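Local coordinates for protein toll-receptor-related 2 (Hydra vulgaris, PDB 4W8H) that probably passes on signals from the cell membrane through its cytoplasmic TIR domain, the part described here, by contacts with other TIR domains, at residues T4-I9 with N57-I62; I9-E14 with T34-R39; P89-P94 with D108-D113. All coordinates share one frame; numbering follows the deposited sequence. Where two conformers were deposited one is given.

Contact 1: T4-I9 with N57-I62; sequences TYDVNI and NSNRTI
Two neighbouring parallel strands meet here, 4-9 and 57-62, at the middle of the five-stranded parallel sheet of the flavodoxin-like TIR domain. Backbone bonds run the whole length. Y5 N donates a hydrogen bond to N57 O at 2.9 Å, with an N-H...O angle of 169°. Next, N59 N bonds to Y5 O and R60 N to D6 O. Both chains turn a corner here, at D6 and at N59. Beyond it the pairing goes on: N8 N bonds to R60 O, and I62 N to N8 O at 2.8 Å.

On one face of the sheet V7, I9 and I62 pack together. I9 and I62 lie side by side and point the same way, with CD1 to CD1 at 3.7 Å. V7 CG2 meets the same I62 CD1 at 4.1 Å. Helix 16-29 covers this face through L27, V19 and L23. On the other face N8 and T61 also run side by side. The N8 amide has CG anti to the backbone N (chi1 166°). This carries ND2 over to T61 OG1, a weak bond of 3.3 Å. The Y5 ring has T4 CG2 above one face, toward the rim, and N57 O at its edge, in plane.

At the corner D6 and N59 also lie side by side, with carboxylate and amide planes 60° apart. Water 3 accepts a hydrogen bond from N59 ND2 at 2.7 Å and lies 3.0 Å from D6 OD1. The carboxylate's OD2 accepts from K33 N. The chemistry thus changes along the pair: apolar contact on one face, a buried amide on the other, weakly bonded to T61, and water and the D6 carboxylate at the corner.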
loop_
_atom_site.group_PDB
_atom_site.type_symbol
_atom_site.label_atom_id
_atom_site.label_comp_id
_atom_site.label_asym_id
_atom_site.label_seq_id
_atom_site.Cartn_x
_atom_site.Cartn_y
_atom_site.Cartn_z
ATOM N N THR A 4 5.574 14.721 0.585
ATOM C CA THR A 4 5.063 14.978 1.920
ATOM C C THR A 4 4.962 13.725 2.763
ATOM O O THR A 4 5.314 13.741 3.917
ATOM C CB THR A 4 3.677 15.669 1.848
ATOM O OG1 THR A 4 3.843 16.948 1.233
ATOM C CG2 THR A 4 3.054 15.890 3.225
ATOM N N TYR A 5 4.421 12.656 2.185
ATOM C CA TYR A 5 4.271 11.371 2.859
ATOM C C TYR A 5 5.304 10.415 2.315
ATOM O O TYR A 5 5.638 10.432 1.138
ATOM C CB TYR A 5 2.856 10.824 2.619
ATOM C CG TYR A 5 1.779 11.722 3.131
ATOM C CD1 TYR A 5 1.323 11.604 4.428
ATOM C CD2 TYR A 5 1.191 12.682 2.321
ATOM C CE1 TYR A 5 0.329 12.411 4.926
ATOM C CE2 TYR A 5 0.187 13.504 2.817
ATOM C CZ TYR A 5 -0.221 13.354 4.128
ATOM O OH TYR A 5 -1.192 14.142 4.671
ATOM N N ASP A 6 5.801 9.535 3.190
ATOM C CA ASP A 6 6.647 8.445 2.708
ATOM C C ASP A 6 5.843 7.408 1.925
ATOM O O ASP A 6 6.289 6.926 0.876
ATOM C CB ASP A 6 7.326 7.728 3.868
ATOM C CG ASP A 6 8.250 8.605 4.594
ATOM O OD1 ASP A 6 9.267 8.965 3.965
ATOM O OD2 ASP A 6 7.999 8.935 5.785
ATOM N N VAL A 7 4.655 7.083 2.414
ATOM C CA VAL A 7 3.847 6.048 1.779
ATOM C C VAL A 7 2.386 6.362 1.853
ATOM O O VAL A 7 1.914 6.970 2.808
ATOM C CB VAL A 7 4.032 4.644 2.385
ATOM C CG1 VAL A 7 5.374 4.123 2.087
ATOM C CG2 VAL A 7 3.761 4.631 3.867
ATOM N N ASN A 8 1.696 5.951 0.799
ATOM C CA ASN A 8 0.270 5.911 0.755
ATOM C C ASN A 8 -0.178 4.446 0.863
ATOM O O ASN A 8 0.503 3.564 0.393
ATOM C CB ASN A 8 -0.125 6.479 -0.608
ATOM C CG ASN A 8 -1.501 6.233 -0.957
ATOM O OD1 ASN A 8 -2.385 6.407 -0.131
ATOM N ND2 ASN A 8 -1.741 5.823 -2.204
ATOM N N ILE A 9 -1.307 4.203 1.512
ATOM C CA ILE A 9 -1.750 2.815 1.696
ATOM C C ILE A 9 -2.990 2.607 0.897
ATOM O O ILE A 9 -4.012 3.236 1.141
ATOM C CB ILE A 9 -2.087 2.511 3.155
ATOM C CG1 ILE A 9 -1.037 3.094 4.110
ATOM C CG2 ILE A 9 -2.295 0.972 3.345
ATOM C CD1 ILE A 9 0.283 2.469 4.032
ATOM N N ASN A 57 1.475 12.831 -3.637
ATOM C CA ASN A 57 2.103 13.384 -2.468
ATOM C C ASN A 57 2.811 12.364 -1.571
ATOM O O ASN A 57 3.201 12.697 -0.451
ATOM C CB ASN A 57 1.079 14.155 -1.685
ATOM C CG ASN A 57 0.703 15.442 -2.389
ATOM O OD1 ASN A 57 1.565 16.326 -2.590
ATOM N ND2 ASN A 57 -0.550 15.565 -2.783
ATOM N N SER A 58 3.016 11.173 -2.096
ATOM C CA SER A 58 3.690 10.083 -1.396
ATOM C C SER A 58 4.837 9.555 -2.245
ATOM O O SER A 58 4.728 9.518 -3.451
ATOM C CB SER A 58 2.681 8.949 -1.145
ATOM O OG SER A 58 1.607 9.353 -0.301
ATOM N N ASN A 59 5.894 9.078 -1.598
ATOM C CA ASN A 59 7.000 8.537 -2.346
ATOM C C ASN A 59 6.656 7.227 -2.990
ATOM O O ASN A 59 7.098 6.965 -4.086
ATOM C CB ASN A 59 8.227 8.346 -1.460
ATOM C CG ASN A 59 8.826 9.641 -1.004
ATOM O OD1 ASN A 59 8.798 10.651 -1.725
ATOM N ND2 ASN A 59 9.410 9.631 0.195
ATOM N N ARG A 60 5.916 6.381 -2.291
ATOM C CA ARG A 60 5.512 5.098 -2.825
ATOM C C ARG A 60 4.132 4.734 -2.314
ATOM O O ARG A 60 3.681 5.269 -1.301
ATOM C CB ARG A 60 6.500 4.026 -2.379
ATOM C CG ARG A 60 7.931 4.279 -2.864
ATOM C CD ARG A 60 8.810 3.044 -2.654
ATOM N NE ARG A 60 10.238 3.237 -2.931
ATOM C CZ ARG A 60 11.126 3.651 -2.038
ATOM N NH1 ARG A 60 10.728 3.983 -0.816
ATOM N NH2 ARG A 60 12.415 3.727 -2.357
ATOM N N THR A 61 3.466 3.790 -2.991
ATOM C CA THR A 61 2.149 3.290 -2.592
ATOM C C THR A 61 2.268 1.831 -2.201
ATOM O O THR A 61 2.713 1.008 -2.999
ATOM C CB THR A 61 1.108 3.425 -3.724
ATOM O OG1 THR A 61 0.855 4.818 -3.981
ATOM C CG2 THR A 61 -0.208 2.804 -3.348
ATOM N N ILE A 62 1.906 1.543 -0.967
ATOM C CA ILE A 62 1.757 0.176 -0.530
ATOM C C ILE A 62 0.436 -0.351 -1.026
ATOM O O ILE A 62 -0.596 0.294 -0.840
ATOM C CB ILE A 62 1.808 0.107 1.031
ATOM C CG1 ILE A 62 3.203 0.484 1.531
ATOM C CG2 ILE A 62 1.409 -1.257 1.515
ATOM C CD1 ILE A 62 3.272 0.612 3.050
HETATM O O HOH W 1 4.192 16.169 -1.612
HETATM O O HOH W 2 8.644 5.262 0.441
HETATM O O HOH W 3 10.025 7.371 1.582
#

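Contact 2: I9-E14 with T34-R39; sequences ICYAPE and TFVNIR
The ring of Y11 and the side-chain amide of N37 meet from the two segments, their planes 68° apart. Water 4 lies over one face of the ring, toward the rim, and I9 O lies at the ring edge, in plane. N37 OD1 also comes to the edge of the ring, at its hydroxyl end. These groups sit at the carboxyl ends of the two strands of a beta-alpha-beta unit: strand 5-10, helix 16-29 and strand 34-35.

Y11 OH donates to N37 OD1 at 2.7 Å. The donor lies in the amide carbonyl plane, on a lone pair, with a C=O...O angle of 129°. Both side chains have CG between the backbone N and the carbonyl carbon (chi1 71° for Y11). This turns the phenol and the amide to each other. OD1 also receives a weak bond from I38 N in the first turn of helix 37-40, so two donors hold it. Water 4 joins the other end of the amide to the same tyrosine: it accepts from N37 ND2 and donates to Y11 O at 2.9 Å. I38 CG2 touches the phenol oxygen at 3.7 Å. A phenylalanine in place of Y11 would probably leave N37 OD1 with the weak I38 bond alone among those described, and the amide less firmly held against rotation.

Deeper in the sheet, I9 N bonds to F35 O at 3.2 Å. This bond joins strand 5-10 to the edge strand 34-35. Beside it I9 and T34 cross obliquely under L27 of helix 16-29. Their closest atoms are I9 CG1 and T34 CG2, 3.5 Å apart.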
loop_
_atom_site.group_PDB
_atom_site.type_symbol
_atom_site.label_atom_id
_atom_site.label_comp_id
_atom_site.label_asym_id
_atom_site.label_seq_id
_atom_site.Cartn_x
_atom_site.Cartn_y
_atom_site.Cartn_z
ATOM N N ILE A 9 -1.307 4.203 1.512
ATOM C CA ILE A 9 -1.750 2.815 1.696
ATOM C C ILE A 9 -2.990 2.607 0.897
ATOM O O ILE A 9 -4.012 3.236 1.141
ATOM C CB ILE A 9 -2.087 2.511 3.155
ATOM C CG1 ILE A 9 -1.037 3.094 4.110
ATOM C CG2 ILE A 9 -2.295 0.972 3.345
ATOM C CD1 ILE A 9 0.283 2.469 4.032
ATOM N N CYS A 10 -2.901 1.697 -0.035
ATOM C CA CYS A 10 -4.037 1.337 -0.871
ATOM C C CYS A 10 -4.557 -0.060 -0.462
ATOM O O CYS A 10 -3.795 -1.035 -0.500
ATOM C CB CYS A 10 -3.605 1.309 -2.336
ATOM S SG CYS A 10 -4.935 0.885 -3.437
ATOM N N TYR A 11 -5.813 -0.147 -0.033
ATOM C CA TYR A 11 -6.344 -1.365 0.604
ATOM C C TYR A 11 -7.858 -1.371 0.493
ATOM O O TYR A 11 -8.487 -0.321 0.367
ATOM C CB TYR A 11 -5.921 -1.433 2.083
ATOM C CG TYR A 11 -6.623 -0.425 2.964
ATOM C CD1 TYR A 11 -6.257 0.929 2.942
ATOM C CD2 TYR A 11 -7.696 -0.783 3.753
ATOM C CE1 TYR A 11 -6.930 1.850 3.679
ATOM C CE2 TYR A 11 -8.358 0.123 4.530
ATOM C CZ TYR A 11 -7.989 1.473 4.469
ATOM O OH TYR A 11 -8.686 2.407 5.218
ATOM N N ALA A 12 -8.428 -2.555 0.546
ATOM C CA ALA A 12 -9.873 -2.734 0.561
ATOM C C ALA A 12 -10.434 -2.559 1.968
ATOM O O ALA A 12 -9.821 -2.973 2.951
ATOM C CB ALA A 12 -10.232 -4.112 0.042
ATOM N N PRO A 13 -11.653 -2.019 2.082
ATOM C CA PRO A 13 -12.242 -1.815 3.406
ATOM C C PRO A 13 -12.349 -3.102 4.213
ATOM O O PRO A 13 -12.238 -3.071 5.445
ATOM C CB PRO A 13 -13.633 -1.282 3.085
ATOM C CG PRO A 13 -13.493 -0.613 1.780
ATOM C CD PRO A 13 -12.446 -1.374 1.019
ATOM N N GLU A 14 -12.496 -4.235 3.548
ATOM C CA GLU A 14 -12.635 -5.503 4.270
ATOM C C GLU A 14 -11.378 -5.847 5.082
ATOM O O GLU A 14 -11.434 -6.608 6.030
ATOM C CB GLU A 14 -12.923 -6.617 3.266
ATOM C CG GLU A 14 -14.310 -6.613 2.645
ATOM C CD GLU A 14 -14.458 -5.706 1.444
ATOM O OE1 GLU A 14 -13.511 -5.023 1.037
ATOM O OE2 GLU A 14 -15.576 -5.694 0.893
ATOM N N THR A 34 2.532 8.534 6.767
ATOM C CA THR A 34 1.607 7.689 6.029
ATOM C C THR A 34 0.345 8.430 5.637
ATOM O O THR A 34 -0.276 9.097 6.471
ATOM C CB THR A 34 1.294 6.467 6.908
ATOM O OG1 THR A 34 2.520 5.852 7.348
ATOM C CG2 THR A 34 0.492 5.443 6.209
ATOM N N PHE A 35 -0.056 8.304 4.367
ATOM C CA PHE A 35 -1.370 8.779 3.909
ATOM C C PHE A 35 -2.359 7.637 4.054
ATOM O O PHE A 35 -2.153 6.554 3.507
ATOM C CB PHE A 35 -1.314 9.215 2.442
ATOM C CG PHE A 35 -2.556 9.923 1.977
ATOM C CD1 PHE A 35 -3.729 9.214 1.785
ATOM C CD2 PHE A 35 -2.547 11.276 1.706
ATOM C CE1 PHE A 35 -4.887 9.859 1.363
ATOM C CE2 PHE A 35 -3.699 11.912 1.258
ATOM C CZ PHE A 35 -4.852 11.214 1.097
ATOM N N VAL A 36 -3.418 7.895 4.792
ATOM C CA VAL A 36 -4.471 6.905 5.019
ATOM C C VAL A 36 -5.805 7.532 4.782
ATOM O O VAL A 36 -6.145 8.569 5.387
ATOM C CB VAL A 36 -4.408 6.259 6.396
ATOM C CG1 VAL A 36 -4.403 7.295 7.475
ATOM C CG2 VAL A 36 -5.541 5.274 6.585
ATOM N N ASN A 37 -6.566 6.923 3.894
ATOM C CA ASN A 37 -7.785 7.525 3.413
ATOM C C ASN A 37 -8.730 7.983 4.496
ATOM O O ASN A 37 -9.271 9.093 4.384
ATOM C CB ASN A 37 -8.526 6.622 2.433
ATOM C CG ASN A 37 -8.741 5.202 2.937
ATOM O OD1 ASN A 37 -8.436 4.828 4.095
ATOM N ND2 ASN A 37 -9.256 4.386 2.040
ATOM N N ILE A 38 -8.942 7.170 5.533
ATOM C CA ILE A 38 -9.989 7.469 6.502
ATOM C C ILE A 38 -9.634 8.665 7.333
ATOM O O ILE A 38 -10.521 9.185 7.997
ATOM C CB ILE A 38 -10.347 6.264 7.400
ATOM C CG1 ILE A 38 -9.166 5.834 8.258
ATOM C CG2 ILE A 38 -10.868 5.077 6.561
ATOM C CD1 ILE A 38 -9.594 4.828 9.345
ATOM N N ARG A 39 -8.383 9.106 7.301
ATOM C CA ARG A 39 -7.954 10.347 7.947
ATOM C C ARG A 39 -7.714 11.468 6.935
ATOM O O ARG A 39 -8.095 12.619 7.182
ATOM C CB ARG A 39 -6.670 10.112 8.730
ATOM C CG ARG A 39 -6.187 11.336 9.513
ATOM C CD ARG A 39 -4.900 11.039 10.239
ATOM N NE ARG A 39 -3.915 10.704 9.232
ATOM C CZ ARG A 39 -2.870 9.903 9.407
ATOM N NH1 ARG A 39 -2.615 9.360 10.601
ATOM N NH2 ARG A 39 -2.079 9.649 8.364
HETATM O O HOH W 4 -10.187 1.507 1.786
#

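Contact 3: P89-P94 with D108-D113; sequences PILYRP and DWCDKD
I90 makes the first touch of segment 89-94 with segment 108-113. Its CG2 comes within 4.4 Å of W109 CB, a light apolar contact. I90 otherwise faces I62 of the neighbouring strand 58-65.

L91 does more. Its carbonyl oxygen accepts a hydrogen bond from W109 N at 3.0 Å. The bond is bent, with an N-H...O angle of 131°. L91 and D108 form a parallel bridge, and their side chains lie side by side, pointing the same way. L91 CD2 touches the carboxylate atom D108 OD1 at 3.6 Å. That oxygen also takes two weak bonds from C110 N and D111 N. It therefore helps to hold the type I beta turn from D108 to D111.

This is where strand 87-91 meets the short edge strand 107-108 of the parallel sheet, in the flavodoxin-like fold of the TIR domain. The strands end about here, and the turn leads on toward helix 115-127.

Y92 comes next. Its CG is anti to the backbone N (chi1 168°), as is that of W109, and the two aromatic side chains run side by side. Y92 CD1 and W109 CD1 are 3.8 Å apart. The rings are oblique, with planes at 41°. R93 CG lies over one face of the Y92 ring, and W18 stacks on that ring as well. Y92 O lies at the edge of the indole, near its plane, and 3.4 Å from C110 SG.

R93 forms salt bridges with D15 and D68 through NH1. P94 ends the contact: its CD lies 3.5 Å from C110 SG. The sulfur touches P94 CD and Y92 O at once, from directions roughly at right angles.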
loop_
_atom_site.group_PDB
_atom_site.type_symbol
_atom_site.label_atom_id
_atom_site.label_comp_id
_atom_site.label_asym_id
_atom_site.label_seq_id
_atom_site.Cartn_x
_atom_site.Cartn_y
_atom_site.Cartn_z
ATOM N N PRO A 89 4.151 -3.992 -3.062
ATOM C CA PRO A 89 3.051 -4.944 -2.896
ATOM C C PRO A 89 3.294 -5.830 -1.669
ATOM O O PRO A 89 4.410 -6.344 -1.456
ATOM C CB PRO A 89 3.133 -5.804 -4.147
ATOM C CG PRO A 89 4.257 -5.249 -5.028
ATOM C CD PRO A 89 5.066 -4.377 -4.152
ATOM N N ILE A 90 2.227 -5.943 -0.876
ATOM C CA ILE A 90 2.165 -6.847 0.258
ATOM C C ILE A 90 1.133 -7.914 -0.039
ATOM O O ILE A 90 -0.029 -7.594 -0.349
ATOM C CB ILE A 90 1.748 -6.127 1.542
ATOM C CG1 ILE A 90 2.842 -5.132 1.957
ATOM C CG2 ILE A 90 1.503 -7.168 2.675
ATOM C CD1 ILE A 90 2.430 -4.230 3.096
ATOM N N LEU A 91 1.514 -9.195 0.052
ATOM C CA LEU A 91 0.514 -10.263 -0.014
ATOM C C LEU A 91 0.003 -10.486 1.384
ATOM O O LEU A 91 0.663 -11.142 2.201
ATOM C CB LEU A 91 1.056 -11.548 -0.633
ATOM C CG LEU A 91 0.003 -12.631 -0.909
ATOM C CD1 LEU A 91 -0.932 -12.276 -2.032
ATOM C CD2 LEU A 91 0.671 -13.967 -1.182
ATOM N N TYR A 92 -1.149 -9.898 1.675
ATOM C CA TYR A 92 -1.723 -9.934 3.020
ATOM C C TYR A 92 -2.547 -11.207 3.202
ATOM O O TYR A 92 -2.476 -11.843 4.246
ATOM C CB TYR A 92 -2.531 -8.646 3.292
ATOM C CG TYR A 92 -3.386 -8.729 4.527
ATOM C CD1 TYR A 92 -2.859 -9.093 5.759
ATOM C CD2 TYR A 92 -4.758 -8.511 4.434
ATOM C CE1 TYR A 92 -3.706 -9.224 6.878
ATOM C CE2 TYR A 92 -5.592 -8.629 5.539
ATOM C CZ TYR A 92 -5.068 -9.030 6.736
ATOM O OH TYR A 92 -5.928 -9.158 7.786
ATOM N N ARG A 93 -3.390 -11.503 2.232
ATOM C CA ARG A 93 -4.170 -12.742 2.209
ATOM C C ARG A 93 -3.986 -13.418 0.862
ATOM O O ARG A 93 -3.944 -12.724 -0.133
ATOM C CB ARG A 93 -5.642 -12.454 2.462
ATOM C CG ARG A 93 -5.956 -11.982 3.871
ATOM C CD ARG A 93 -7.270 -11.140 3.888
ATOM N NE ARG A 93 -8.371 -11.887 3.344
ATOM C CZ ARG A 93 -9.432 -11.394 2.720
ATOM N NH1 ARG A 93 -9.570 -10.077 2.487
ATOM N NH2 ARG A 93 -10.351 -12.265 2.307
ATOM N N PRO A 94 -3.918 -14.767 0.823
ATOM C CA PRO A 94 -3.737 -15.454 -0.463
ATOM C C PRO A 94 -4.858 -15.120 -1.437
ATOM O O PRO A 94 -6.019 -14.966 -1.064
ATOM C CB PRO A 94 -3.792 -16.942 -0.090
ATOM C CG PRO A 94 -3.371 -16.970 1.363
ATOM C CD PRO A 94 -4.022 -15.723 1.944
ATOM N N ASP A 108 5.679 -11.048 1.465
ATOM C CA ASP A 108 4.689 -12.090 1.632
ATOM C C ASP A 108 4.343 -12.247 3.111
ATOM O O ASP A 108 5.011 -12.995 3.827
ATOM C CB ASP A 108 5.214 -13.417 1.084
ATOM C CG ASP A 108 4.132 -14.493 1.020
ATOM O OD1 ASP A 108 3.028 -14.286 1.582
ATOM O OD2 ASP A 108 4.389 -15.556 0.406
ATOM N N TRP A 109 3.287 -11.596 3.567
ATOM C CA TRP A 109 2.851 -11.712 4.972
ATOM C C TRP A 109 2.328 -13.108 5.243
ATOM O O TRP A 109 2.387 -13.594 6.382
ATOM C CB TRP A 109 1.764 -10.670 5.258
ATOM C CG TRP A 109 1.128 -10.801 6.611
ATOM C CD1 TRP A 109 -0.049 -11.357 6.894
ATOM C CD2 TRP A 109 1.662 -10.322 7.850
ATOM N NE1 TRP A 109 -0.303 -11.298 8.242
ATOM C CE2 TRP A 109 0.738 -10.655 8.842
ATOM C CE3 TRP A 109 2.827 -9.657 8.208
ATOM C CZ2 TRP A 109 0.938 -10.340 10.174
ATOM C CZ3 TRP A 109 3.038 -9.350 9.519
ATOM C CH2 TRP A 109 2.095 -9.691 10.499
ATOM N N CYS A 110 1.840 -13.795 4.238
ATOM C CA CYS A 110 1.259 -15.109 4.421
ATOM C C CYS A 110 2.293 -16.175 4.705
ATOM O O CYS A 110 1.942 -17.248 5.238
ATOM C CB CYS A 110 0.497 -15.495 3.163
ATOM S SG CYS A 110 -0.838 -14.422 2.746
ATOM N N ASP A 111 3.555 -15.957 4.359
ATOM C CA ASP A 111 4.621 -16.934 4.589
ATOM C C ASP A 111 5.077 -16.808 6.041
ATOM O O ASP A 111 5.937 -15.992 6.385
ATOM C CB ASP A 111 5.764 -16.616 3.631
ATOM C CG ASP A 111 6.821 -17.712 3.560
ATOM O OD1 ASP A 111 6.902 -18.520 4.504
ATOM O OD2 ASP A 111 7.583 -17.713 2.570
ATOM N N LYS A 112 4.497 -17.644 6.900
ATOM C CA LYS A 112 4.652 -17.438 8.337
ATOM C C LYS A 112 6.107 -17.570 8.793
ATOM O O LYS A 112 6.543 -16.832 9.667
ATOM C CB LYS A 112 3.759 -18.392 9.135
ATOM C CG LYS A 112 2.271 -18.151 8.936
ATOM C CD LYS A 112 1.445 -19.069 9.802
ATOM C CE LYS A 112 0.024 -19.213 9.322
ATOM N NZ LYS A 112 -0.712 -17.962 9.259
ATOM N N ASP A 113 6.845 -18.496 8.200
ATOM C CA ASP A 113 8.211 -18.760 8.656
ATOM C C ASP A 113 9.155 -17.568 8.425
ATOM O O ASP A 113 10.178 -17.436 9.124
ATOM C CB ASP A 113 8.802 -20.001 7.966
ATOM C CG ASP A 113 8.168 -21.306 8.412
ATOM O OD1 ASP A 113 7.358 -21.304 9.376
ATOM O OD2 ASP A 113 8.512 -22.328 7.773
#

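All three contacts belong to one parallel sheet, ordered 34-35, 5-10, 58-65, 87-91, 107-108. Contact 1 joins its second and third strands, contact 2 the first and second, and contact 3 the last two. Contacts 1 and 2 share I9, and their centres lie about 11 Å apart. Along the chain contact 2 falls within the span between the two segments of contact 1; contact 3 follows both. The centres of contacts 1 and 3 are about 20 Å apart and flank the middle of the chain, yet I62 CG2 touches I90 CD1 at 3.5 Å. Contacts 2 and 3 do not touch. Together they cover three of the sheet's four strand pairings; I62 on I90 spans the fourth.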